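Local coordinates for cytochrome P450 monooxygenase (Rhodococcus sp. ECU0066, PDB 6KBH), which probably acts as a self-sufficient monooxygenase, relaying electrons from a flavin through an iron-sulfur cluster to a heme that activates oxygen, at residues Val173-Asp177 and Glu178-Glu182; Gly215-Pro219 and Glu220-Ala224; Met417-Val420 and Pro421-Phe425. All blocks are in the same frame, centred on the assembly; numbering follows the deposited sequence.

Contact 1. Residues Val173-Asp177 and Glu178-Glu182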
ATOM      1  N   VAL A 173      12.287 -20.581  21.078  1.00118.42           N
ATOM      2  CA  VAL A 173      10.829 -20.521  21.078  1.00116.57           C
ATOM      3  C   VAL A 173      10.338 -21.020  19.731  1.00110.61           C
ATOM      4  O   VAL A 173      11.014 -20.862  18.712  1.00104.73           O
ATOM      5  CB  VAL A 173      10.328 -19.081  21.371  1.00112.91           C
ATOM      6  CG1 VAL A 173      10.955 -18.097  20.414  1.00110.08           C
ATOM      7  CG2 VAL A 173       8.812 -18.990  21.283  1.00110.45           C
ATOM      8  N   ASP A 174       9.163 -21.649  19.727  1.00107.36           N
ATOM      9  CA  ASP A 174       8.374 -21.774  18.509  1.00104.19           C
ATOM     10  C   ASP A 174       7.534 -20.515  18.390  1.00 97.75           C
ATOM     11  O   ASP A 174       6.576 -20.326  19.148  1.00 90.23           O
ATOM     12  CB  ASP A 174       7.475 -23.003  18.510  1.00 97.75           C
ATOM     13  CG  ASP A 174       6.522 -23.008  17.328  1.00 99.84           C
ATOM     14  OD1 ASP A 174       7.002 -22.789  16.196  1.00 92.91           O
ATOM     15  OD2 ASP A 174       5.307 -23.219  17.525  1.00 98.74           O
ATOM     16  N   LEU A 175       7.897 -19.653  17.444  1.00 97.15           N
ATOM     17  CA  LEU A 175       7.151 -18.417  17.262  1.00 98.03           C
ATOM     18  C   LEU A 175       5.674 -18.699  17.003  1.00100.08           C
ATOM     19  O   LEU A 175       4.803 -18.034  17.576  1.00100.37           O
ATOM     20  CB  LEU A 175       7.773 -17.609  16.122  1.00 93.11           C
ATOM     21  CG  LEU A 175       9.211 -17.104  16.282  1.00 99.39           C
ATOM     22  CD1 LEU A 175       9.693 -16.394  15.025  1.00 77.45           C
ATOM     23  CD2 LEU A 175       9.342 -16.196  17.495  1.00 97.07           C
ATOM     24  N   VAL A 176       5.378 -19.729  16.200  1.00 96.43           N
ATOM     25  CA  VAL A 176       4.000 -20.006  15.784  1.00 92.62           C
ATOM     26  C   VAL A 176       3.100 -20.211  16.998  1.00 95.68           C
ATOM     27  O   VAL A 176       2.159 -19.445  17.232  1.00 93.13           O
ATOM     28  CB  VAL A 176       3.951 -21.226  14.846  1.00 81.99           C
ATOM     29  CG1 VAL A 176       2.505 -21.597  14.530  1.00 80.21           C
ATOM     30  CG2 VAL A 176       4.721 -20.954  13.566  1.00 83.46           C
ATOM     31  N   ASP A 177       3.387 -21.241  17.797  1.00101.45           N
ATOM     32  CA  ASP A 177       2.465 -21.626  18.863  1.00100.61           C
ATOM     33  C   ASP A 177       2.415 -20.581  19.969  1.00 98.83           C
ATOM     34  O   ASP A 177       1.339 -20.288  20.503  1.00104.14           O
ATOM     35  CB  ASP A 177       2.860 -22.984  19.441  1.00 98.92           C
ATOM     36  CG  ASP A 177       2.345 -24.139  18.613  1.00101.05           C
ATOM     37  OD1 ASP A 177       1.268 -23.998  17.996  1.00 96.95           O
ATOM     38  OD2 ASP A 177       3.018 -25.189  18.585  1.00101.19           O
ATOM     39  N   GLU A 178       3.563 -20.015  20.335  1.00 95.43           N
ATOM     40  CA  GLU A 178       3.594 -19.101  21.467  1.00104.77           C
ATOM     41  C   GLU A 178       3.293 -17.659  21.081  1.00101.89           C
ATOM     42  O   GLU A 178       2.809 -16.894  21.924  1.00105.11           O
ATOM     43  CB  GLU A 178       4.953 -19.177  22.173  1.00103.17           C
ATOM     44  CG  GLU A 178       5.387 -20.594  22.549  1.00 99.66           C
ATOM     45  CD  GLU A 178       4.381 -21.319  23.435  1.00106.74           C
ATOM     46  OE1 GLU A 178       3.697 -20.656  24.245  1.00105.90           O
ATOM     47  OE2 GLU A 178       4.278 -22.560  23.322  1.00104.09           O
ATOM     48  N   MET A 179       3.585 -17.249  19.846  1.00 98.56           N
ATOM     49  CA  MET A 179       3.294 -15.880  19.432  1.00102.38           C
ATOM     50  C   MET A 179       2.308 -15.787  18.275  1.00 96.25           C
ATOM     51  O   MET A 179       1.232 -15.199  18.440  1.00 87.81           O
ATOM     52  CB  MET A 179       4.602 -15.171  19.067  1.00 99.85           C
ATOM     53  CG  MET A 179       4.411 -13.742  18.617  1.00 92.49           C
ATOM     54  SD  MET A 179       5.939 -13.012  18.014  1.00107.12           S
ATOM     55  CE  MET A 179       5.337 -11.405  17.498  1.00101.05           C
ATOM     56  N   LEU A 180       2.625 -16.367  17.110  1.00 90.18           N
ATOM     57  CA  LEU A 180       1.935 -15.967  15.884  1.00 83.95           C
ATOM     58  C   LEU A 180       0.594 -16.652  15.692  1.00 80.95           C
ATOM     59  O   LEU A 180      -0.244 -16.131  14.950  1.00 77.44           O
ATOM     60  CB  LEU A 180       2.796 -16.219  14.639  1.00 79.19           C
ATOM     61  CG  LEU A 180       4.103 -15.465  14.375  1.00 83.53           C
ATOM     62  CD1 LEU A 180       3.866 -13.956  14.432  1.00 91.86           C
ATOM     63  CD2 LEU A 180       5.185 -15.865  15.316  1.00 91.67           C
ATOM     64  N   TRP A 181       0.365 -17.804  16.318  1.00 88.29           N
ATOM     65  CA  TRP A 181      -0.944 -18.433  16.194  1.00 89.81           C
ATOM     66  C   TRP A 181      -1.997 -17.696  17.010  1.00 92.21           C
ATOM     67  O   TRP A 181      -3.175 -17.673  16.631  1.00 91.94           O
ATOM     68  CB  TRP A 181      -0.870 -19.895  16.627  1.00 88.79           C
ATOM     69  CG  TRP A 181      -2.174 -20.574  16.539  1.00 87.14           C
ATOM     70  CD1 TRP A 181      -2.994 -20.907  17.573  1.00 88.30           C
ATOM     71  CD2 TRP A 181      -2.837 -20.994  15.345  1.00 92.28           C
ATOM     72  NE1 TRP A 181      -4.128 -21.520  17.098  1.00 91.67           N
ATOM     73  CE2 TRP A 181      -4.055 -21.585  15.732  1.00 90.77           C
ATOM     74  CE3 TRP A 181      -2.516 -20.933  13.985  1.00 90.89           C
ATOM     75  CZ2 TRP A 181      -4.954 -22.112  14.808  1.00 86.14           C
ATOM     76  CZ3 TRP A 181      -3.410 -21.456  13.069  1.00 92.66           C
ATOM     77  CH2 TRP A 181      -4.614 -22.039  13.485  1.00 92.44           C
ATOM     78  N   GLU A 182      -1.591 -17.075  18.116  1.00 93.37           N
ATOM     79  CA  GLU A 182      -2.528 -16.508  19.076  1.00 93.29           C
ATOM     80  C   GLU A 182      -2.885 -15.058  18.770  1.00 95.59           C
ATOM     81  O   GLU A 182      -4.069 -14.708  18.735  1.00 96.79           O
ATOM     82  CB  GLU A 182      -1.950 -16.612  20.490  1.00 93.01           C
ATOM     83  CG  GLU A 182      -1.704 -18.032  20.979  1.00 93.48           C
ATOM     84  CD  GLU A 182      -2.984 -18.796  21.264  1.00 99.89           C
ATOM     85  OE1 GLU A 182      -4.074 -18.186  21.228  1.00103.87           O
ATOM     86  OE2 GLU A 182      -2.895 -20.009  21.539  1.00111.30           O
TER
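Asp174 and Glu178 meet at the start of helix 175-180, where Glu178 N bonds to Asp174 O (3.3 Å) as the first turn. Asp174 is the N-cap, and its short carboxylate suits the place: OD2 takes the amide of Asp177 at 2.8 Å, from above the carboxylate plane, and a weak hydrogen bond from His438 ND1, while OD1 accepts from Val439 N. Leu175 O serves two donors, Met179 N at 2.7 Å and Leu180 N at 2.8 Å, one from each face of its plane, and with the second bond the helix widens into a pi-type turn. Val176 O keeps that spacing, accepting Trp181 N at 2.6 Å in the carbonyl plane. With CG beside its backbone N (chi1 -66°), Leu180 lays CD2 against CB of Leu175, an apolar pair for the buried face between helices 284-300 and 396-413. Val173 CG2 lies alongside the CB and CG of Glu178, the chains running in opposite senses. Glu182 OE1 forms a salt bridge with Arg203. The backbone carbonyls of Asp174, Leu175 and Val176 and the carboxylate of Asp174 are all engaged; the amide donors would probably favour its charged form, while the nearby Asp177 carboxylate would oppose it.

Contact 2. Residues Gly215-Pro219 and Glu220-Ala224; sequences GRPAP and EQQVA
Gln221 reaches back to Ala218 across the N-terminus of helix 219-242, forming the N3-to-N-cap half of a capping box; Ala218 has no polar side chain to complete the box. The helix probably corresponds to the G helix of the cytochrome P450 fold, entered from the F-G loop. Among hydrogen bonds, Gln221 OE1 accepts Ala218 N at 2.6 Å, in its carbonyl plane and nearly straight (164°). CG beside the backbone N (chi1 -85°) and an extended chain beyond it swing the amide back over the loop. Gln222 N to Ala218 O (3.1 Å) and Val223 N to Pro219 O (3.3 Å) are the first helical turns. Pro219, at the first helical position, needs no amide bond there, and its fixed phi of -50° fits the helix.

Van der Waals contacts come next. Pro217 CB packs on Gln221 CB, and its CG lies 4.0 Å from Gln222 CG, the two side chains meeting at a slant. Glu220 bends at chi2 to bring OE1 beside the ring carbons of Pro219. The methyl of Ala218 touches the same carboxylate, CB to Glu220 OE1 3.3 Å, and the amide oxygen of Gln221. Past its methylenes, Gln222 uses both ends of its amide: NE2 donates to Pro105 O, and OE1 accepts from Ser107 N.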
ATOM      1  N   GLY A 215      -9.126 -29.620   2.583  1.00 63.32           N
ATOM      2  CA  GLY A 215      -8.337 -30.831   2.579  1.00 63.99           C
ATOM      3  C   GLY A 215      -9.213 -32.069   2.488  1.00 69.67           C
ATOM      4  O   GLY A 215     -10.324 -32.040   1.954  1.00 74.17           O
ATOM      5  N   ARG A 216      -8.688 -33.172   3.021  1.00 55.31           N
ATOM      6  CA  ARG A 216      -9.369 -34.468   3.005  1.00 74.23           C
ATOM      7  C   ARG A 216      -9.432 -34.995   4.433  1.00 77.62           C
ATOM      8  O   ARG A 216      -8.669 -35.894   4.814  1.00 72.93           O
ATOM      9  CB  ARG A 216      -8.663 -35.448   2.065  1.00 58.61           C
ATOM     10  CG  ARG A 216      -8.881 -35.139   0.582  1.00 60.34           C
ATOM     11  CD  ARG A 216      -7.927 -35.924  -0.309  1.00 65.37           C
ATOM     12  NE  ARG A 216      -8.270 -35.814  -1.728  1.00 68.00           N
ATOM     13  CZ  ARG A 216      -7.512 -36.279  -2.720  1.00 65.44           C
ATOM     14  NH1 ARG A 216      -6.364 -36.883  -2.452  1.00 58.61           N
ATOM     15  NH2 ARG A 216      -7.897 -36.138  -3.980  1.00 55.07           N
ATOM     16  N   PRO A 217     -10.338 -34.462   5.251  1.00 78.70           N
ATOM     17  CA  PRO A 217     -10.400 -34.863   6.658  1.00 79.49           C
ATOM     18  C   PRO A 217     -11.069 -36.214   6.859  1.00 79.72           C
ATOM     19  O   PRO A 217     -11.905 -36.655   6.066  1.00 79.50           O
ATOM     20  CB  PRO A 217     -11.230 -33.746   7.300  1.00 79.70           C
ATOM     21  CG  PRO A 217     -12.127 -33.292   6.200  1.00 75.95           C
ATOM     22  CD  PRO A 217     -11.329 -33.421   4.929  1.00 69.63           C
ATOM     23  N   ALA A 218     -10.684 -36.869   7.948  1.00 81.80           N
ATOM     24  CA  ALA A 218     -11.323 -38.105   8.366  1.00 89.22           C
ATOM     25  C   ALA A 218     -12.670 -37.799   9.015  1.00 84.04           C
ATOM     26  O   ALA A 218     -12.896 -36.686   9.495  1.00 92.04           O
ATOM     27  CB  ALA A 218     -10.416 -38.859   9.335  1.00 80.49           C
ATOM     28  N   PRO A 219     -13.594 -38.769   9.021  1.00 93.13           N
ATOM     29  CA  PRO A 219     -14.902 -38.541   9.669  1.00 92.69           C
ATOM     30  C   PRO A 219     -14.813 -37.978  11.080  1.00 83.70           C
ATOM     31  O   PRO A 219     -15.668 -37.174  11.471  1.00 82.92           O
ATOM     32  CB  PRO A 219     -15.530 -39.942   9.668  1.00 92.55           C
ATOM     33  CG  PRO A 219     -14.932 -40.613   8.479  1.00 82.43           C
ATOM     34  CD  PRO A 219     -13.530 -40.080   8.345  1.00 91.25           C
ATOM     35  N   GLU A 220     -13.798 -38.385  11.849  1.00 82.59           N
ATOM     36  CA  GLU A 220     -13.609 -37.884  13.208  1.00 83.07           C
ATOM     37  C   GLU A 220     -13.223 -36.411  13.216  1.00 83.96           C
ATOM     38  O   GLU A 220     -13.657 -35.652  14.090  1.00 81.47           O
ATOM     39  CB  GLU A 220     -12.537 -38.712  13.925  1.00 86.08           C
ATOM     40  CG  GLU A 220     -12.586 -40.226  13.659  1.00100.25           C
ATOM     41  CD  GLU A 220     -12.024 -40.631  12.303  1.00103.09           C
ATOM     42  OE1 GLU A 220     -12.648 -40.269  11.285  1.00100.66           O
ATOM     43  OE2 GLU A 220     -10.971 -41.306  12.248  1.00112.59           O
ATOM     44  N   GLN A 221     -12.374 -36.000  12.274  1.00 84.68           N
ATOM     45  CA  GLN A 221     -12.018 -34.591  12.156  1.00 89.51           C
ATOM     46  C   GLN A 221     -13.246 -33.746  11.841  1.00 93.70           C
ATOM     47  O   GLN A 221     -13.454 -32.681  12.439  1.00 78.76           O
ATOM     48  CB  GLN A 221     -10.953 -34.408  11.076  1.00 86.11           C
ATOM     49  CG  GLN A 221      -9.532 -34.629  11.560  1.00 92.60           C
ATOM     50  CD  GLN A 221      -8.587 -35.004  10.436  1.00 89.39           C
ATOM     51  OE1 GLN A 221      -9.004 -35.553   9.417  1.00 88.84           O
ATOM     52  NE2 GLN A 221      -7.304 -34.715  10.619  1.00 87.04           N
ATOM     53  N   GLN A 222     -14.069 -34.211  10.898  1.00 90.63           N
ATOM     54  CA  GLN A 222     -15.269 -33.477  10.513  1.00 91.50           C
ATOM     55  C   GLN A 222     -16.158 -33.186  11.717  1.00 88.72           C
ATOM     56  O   GLN A 222     -16.649 -32.064  11.880  1.00 92.46           O
ATOM     57  CB  GLN A 222     -16.048 -34.259   9.455  1.00 82.97           C
ATOM     58  CG  GLN A 222     -15.593 -34.024   8.032  1.00 76.68           C
ATOM     59  CD  GLN A 222     -16.561 -34.600   7.021  1.00 84.67           C
ATOM     60  OE1 GLN A 222     -17.468 -35.348   7.380  1.00 95.24           O
ATOM     61  NE2 GLN A 222     -16.374 -34.254   5.752  1.00 82.22           N
ATOM     62  N   VAL A 223     -16.376 -34.187  12.576  1.00 89.74           N
ATOM     63  CA  VAL A 223     -17.272 -33.984  13.711  1.00 89.18           C
ATOM     64  C   VAL A 223     -16.638 -33.053  14.743  1.00 83.77           C
ATOM     65  O   VAL A 223     -17.310 -32.174  15.294  1.00 84.37           O
ATOM     66  CB  VAL A 223     -17.700 -35.335  14.324  1.00 91.17           C
ATOM     67  CG1 VAL A 223     -18.064 -36.325  13.229  1.00 89.34           C
ATOM     68  CG2 VAL A 223     -16.631 -35.919  15.241  1.00 88.11           C
ATOM     69  N   ALA A 224     -15.335 -33.209  15.006  1.00 82.24           N
ATOM     70  CA  ALA A 224     -14.681 -32.367  16.003  1.00 76.88           C
ATOM     71  C   ALA A 224     -14.736 -30.897  15.612  1.00 89.27           C
ATOM     72  O   ALA A 224     -14.778 -30.023  16.485  1.00 98.68           O
ATOM     73  CB  ALA A 224     -13.235 -32.812  16.203  1.00 77.25           C
TER

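Contact 3. Residues Met417-Val420 and Pro421-Phe425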
ATOM      1  N   MET A 417      18.309 -13.149  16.440  1.00118.42           N
ATOM      2  CA  MET A 417      17.542 -14.381  16.353  1.00110.41           C
ATOM      3  C   MET A 417      17.799 -15.064  15.017  1.00113.82           C
ATOM      4  O   MET A 417      17.844 -14.412  13.970  1.00111.51           O
ATOM      5  CB  MET A 417      16.053 -14.077  16.516  1.00108.05           C
ATOM      6  CG  MET A 417      15.117 -15.198  16.117  1.00112.50           C
ATOM      7  SD  MET A 417      13.465 -14.591  15.722  1.00113.78           S
ATOM      8  CE  MET A 417      12.856 -14.172  17.352  1.00 95.78           C
ATOM      9  N   GLU A 418      17.976 -16.385  15.051  1.00115.43           N
ATOM     10  CA  GLU A 418      18.154 -17.151  13.825  1.00113.27           C
ATOM     11  C   GLU A 418      17.339 -18.432  13.897  1.00109.31           C
ATOM     12  O   GLU A 418      16.884 -18.851  14.964  1.00108.90           O
ATOM     13  CB  GLU A 418      19.630 -17.482  13.549  1.00113.66           C
ATOM     14  CG  GLU A 418      20.282 -18.405  14.554  1.00117.75           C
ATOM     15  CD  GLU A 418      21.743 -18.674  14.242  1.00122.12           C
ATOM     16  OE1 GLU A 418      22.251 -18.126  13.241  1.00128.05           O
ATOM     17  OE2 GLU A 418      22.383 -19.435  15.000  1.00116.31           O
ATOM     18  N   LEU A 419      17.161 -19.044  12.731  1.00108.47           N
ATOM     19  CA  LEU A 419      16.432 -20.299  12.639  1.00109.40           C
ATOM     20  C   LEU A 419      17.280 -21.451  13.157  1.00109.54           C
ATOM     21  O   LEU A 419      18.484 -21.526  12.893  1.00114.65           O
ATOM     22  CB  LEU A 419      16.026 -20.571  11.190  1.00103.25           C
ATOM     23  CG  LEU A 419      14.754 -19.910  10.664  1.00 95.78           C
ATOM     24  CD1 LEU A 419      14.641 -20.099   9.159  1.00 89.92           C
ATOM     25  CD2 LEU A 419      13.547 -20.479  11.370  1.00100.65           C
ATOM     26  N   VAL A 420      16.647 -22.348  13.908  1.00110.83           N
ATOM     27  CA  VAL A 420      17.267 -23.617  14.278  1.00115.02           C
ATOM     28  C   VAL A 420      17.628 -24.344  12.988  1.00108.74           C
ATOM     29  O   VAL A 420      16.737 -24.651  12.184  1.00110.01           O
ATOM     30  CB  VAL A 420      16.335 -24.464  15.160  1.00104.70           C
ATOM     31  CG1 VAL A 420      16.898 -25.864  15.337  1.00 98.66           C
ATOM     32  CG2 VAL A 420      16.122 -23.787  16.509  1.00105.65           C
ATOM     33  N   PRO A 421      18.906 -24.615  12.733  1.00108.03           N
ATOM     34  CA  PRO A 421      19.293 -25.226  11.456  1.00112.24           C
ATOM     35  C   PRO A 421      18.797 -26.661  11.349  1.00112.77           C
ATOM     36  O   PRO A 421      18.307 -27.260  12.308  1.00111.24           O
ATOM     37  CB  PRO A 421      20.824 -25.162  11.475  1.00111.08           C
ATOM     38  CG  PRO A 421      21.158 -24.132  12.527  1.00113.68           C
ATOM     39  CD  PRO A 421      20.076 -24.261  13.552  1.00106.36           C
ATOM     40  N   ASP A 422      18.950 -27.210  10.141  1.00114.14           N
ATOM     41  CA  ASP A 422      18.480 -28.558   9.810  1.00116.45           C
ATOM     42  C   ASP A 422      17.034 -28.765  10.256  1.00115.78           C
ATOM     43  O   ASP A 422      16.671 -29.804  10.813  1.00117.33           O
ATOM     44  CB  ASP A 422      19.396 -29.627  10.412  1.00116.16           C
ATOM     45  CG  ASP A 422      20.776 -29.639   9.778  1.00121.10           C
ATOM     46  OD1 ASP A 422      20.990 -28.901   8.797  1.00121.38           O
ATOM     47  OD2 ASP A 422      21.646 -30.398  10.259  1.00127.58           O
ATOM     48  N   GLN A 423      16.201 -27.759  10.012  1.00108.88           N
ATOM     49  CA  GLN A 423      14.807 -27.780  10.426  1.00105.23           C
ATOM     50  C   GLN A 423      13.921 -28.053   9.220  1.00104.77           C
ATOM     51  O   GLN A 423      14.061 -27.403   8.178  1.00109.82           O
ATOM     52  CB  GLN A 423      14.419 -26.457  11.085  1.00103.85           C
ATOM     53  CG  GLN A 423      12.984 -26.397  11.568  1.00103.40           C
ATOM     54  CD  GLN A 423      12.703 -25.149  12.379  1.00105.28           C
ATOM     55  OE1 GLN A 423      11.561 -24.882  12.752  1.00102.28           O
ATOM     56  NE2 GLN A 423      13.747 -24.377  12.659  1.00102.76           N
ATOM     57  N   GLU A 424      13.021 -29.019   9.363  1.00100.21           N
ATOM     58  CA  GLU A 424      12.065 -29.367   8.323  1.00104.23           C
ATOM     59  C   GLU A 424      10.731 -28.705   8.635  1.00 99.15           C
ATOM     60  O   GLU A 424      10.241 -28.789   9.766  1.00100.12           O
ATOM     61  CB  GLU A 424      11.891 -30.883   8.222  1.00108.47           C
ATOM     62  CG  GLU A 424      13.163 -31.626   7.858  1.00102.01           C
ATOM     63  CD  GLU A 424      13.474 -31.546   6.379  1.00110.54           C
ATOM     64  OE1 GLU A 424      12.542 -31.722   5.566  1.00113.33           O
ATOM     65  OE2 GLU A 424      14.649 -31.303   6.029  1.00112.01           O
ATOM     66  N   PHE A 425      10.151 -28.049   7.638  1.00 94.13           N
ATOM     67  CA  PHE A 425       8.903 -27.316   7.803  1.00 91.95           C
ATOM     68  C   PHE A 425       7.771 -28.100   7.156  1.00 88.49           C
ATOM     69  O   PHE A 425       7.809 -28.380   5.952  1.00 84.85           O
ATOM     70  CB  PHE A 425       9.018 -25.914   7.210  1.00 97.59           C
ATOM     71  CG  PHE A 425       9.956 -25.020   7.966  1.00 97.35           C
ATOM     72  CD1 PHE A 425       9.543 -24.386   9.127  1.00 92.67           C
ATOM     73  CD2 PHE A 425      11.257 -24.829   7.529  1.00 96.68           C
ATOM     74  CE1 PHE A 425      10.403 -23.570   9.830  1.00 97.14           C
ATOM     75  CE2 PHE A 425      12.121 -24.010   8.223  1.00 98.50           C
ATOM     76  CZ  PHE A 425      11.695 -23.381   9.379  1.00101.36           C
TER
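Val420 and Gln423 face each other across a sharp bend: the chain leaves strand 418-419 extended, runs through Val420 and Pro421, and turns by roughly a right angle at Asp422, whose backbone takes the left-handed region (phi 49°, psi 43°), before Gln423 becomes extended again. Pro421, with its restricted phi, suits this exit from the strand and offers no amide that would need a partner. The bend is bridged by a side chain. Gln423 NE2 donates to Val420 O at 3.0 Å, nearly straight, on a carbonyl lone pair and with the acceptor in the plane of the glutamine amide. CG anti to the backbone N (chi1 -179°) and an extended chain carry NE2 to the carbonyl. The same nitrogen lies 3.6 Å from Val420 CB. Apolar contact follows: Leu419 crosses Gln423 at about a right angle, and its CD2 meets the Phe425 ring at the edge, in plane, 4.0 Å from CZ, while Gln423 CG lies over one face, toward its rim. Gln423 OE1 accepts from Trp440 N of strand 440-442, to which Val420 is also bonded through its backbone. Leu419 rests on Val441 of that strand and on Leu299 of helix 284-300, and Phe425 reaches Arg296 of the same helix and Val439.

In the fold
All three contacts belong to the heme-bearing part of the chain. Contacts 1 and 3 are neighbours, their centres 15 Å apart: strands 172-174 and 418-419 are the two outer strands of a three-stranded antiparallel sheet with 440-442 between them, and Leu175 CD2 packs against Met417 CE at 4.1 Å. Both also lean on helix 284-300, whose first residue, His284, bonds to Trp181 O. Contact 2 stands apart at the periphery, its centre 25 Å from that of contact 1 and 31 Å from that of contact 3, with nearest atoms about 13 and 17 Å away. None forms the heme site; the side chain of Leu180 in contact 1 comes to about 11 Å from the heme.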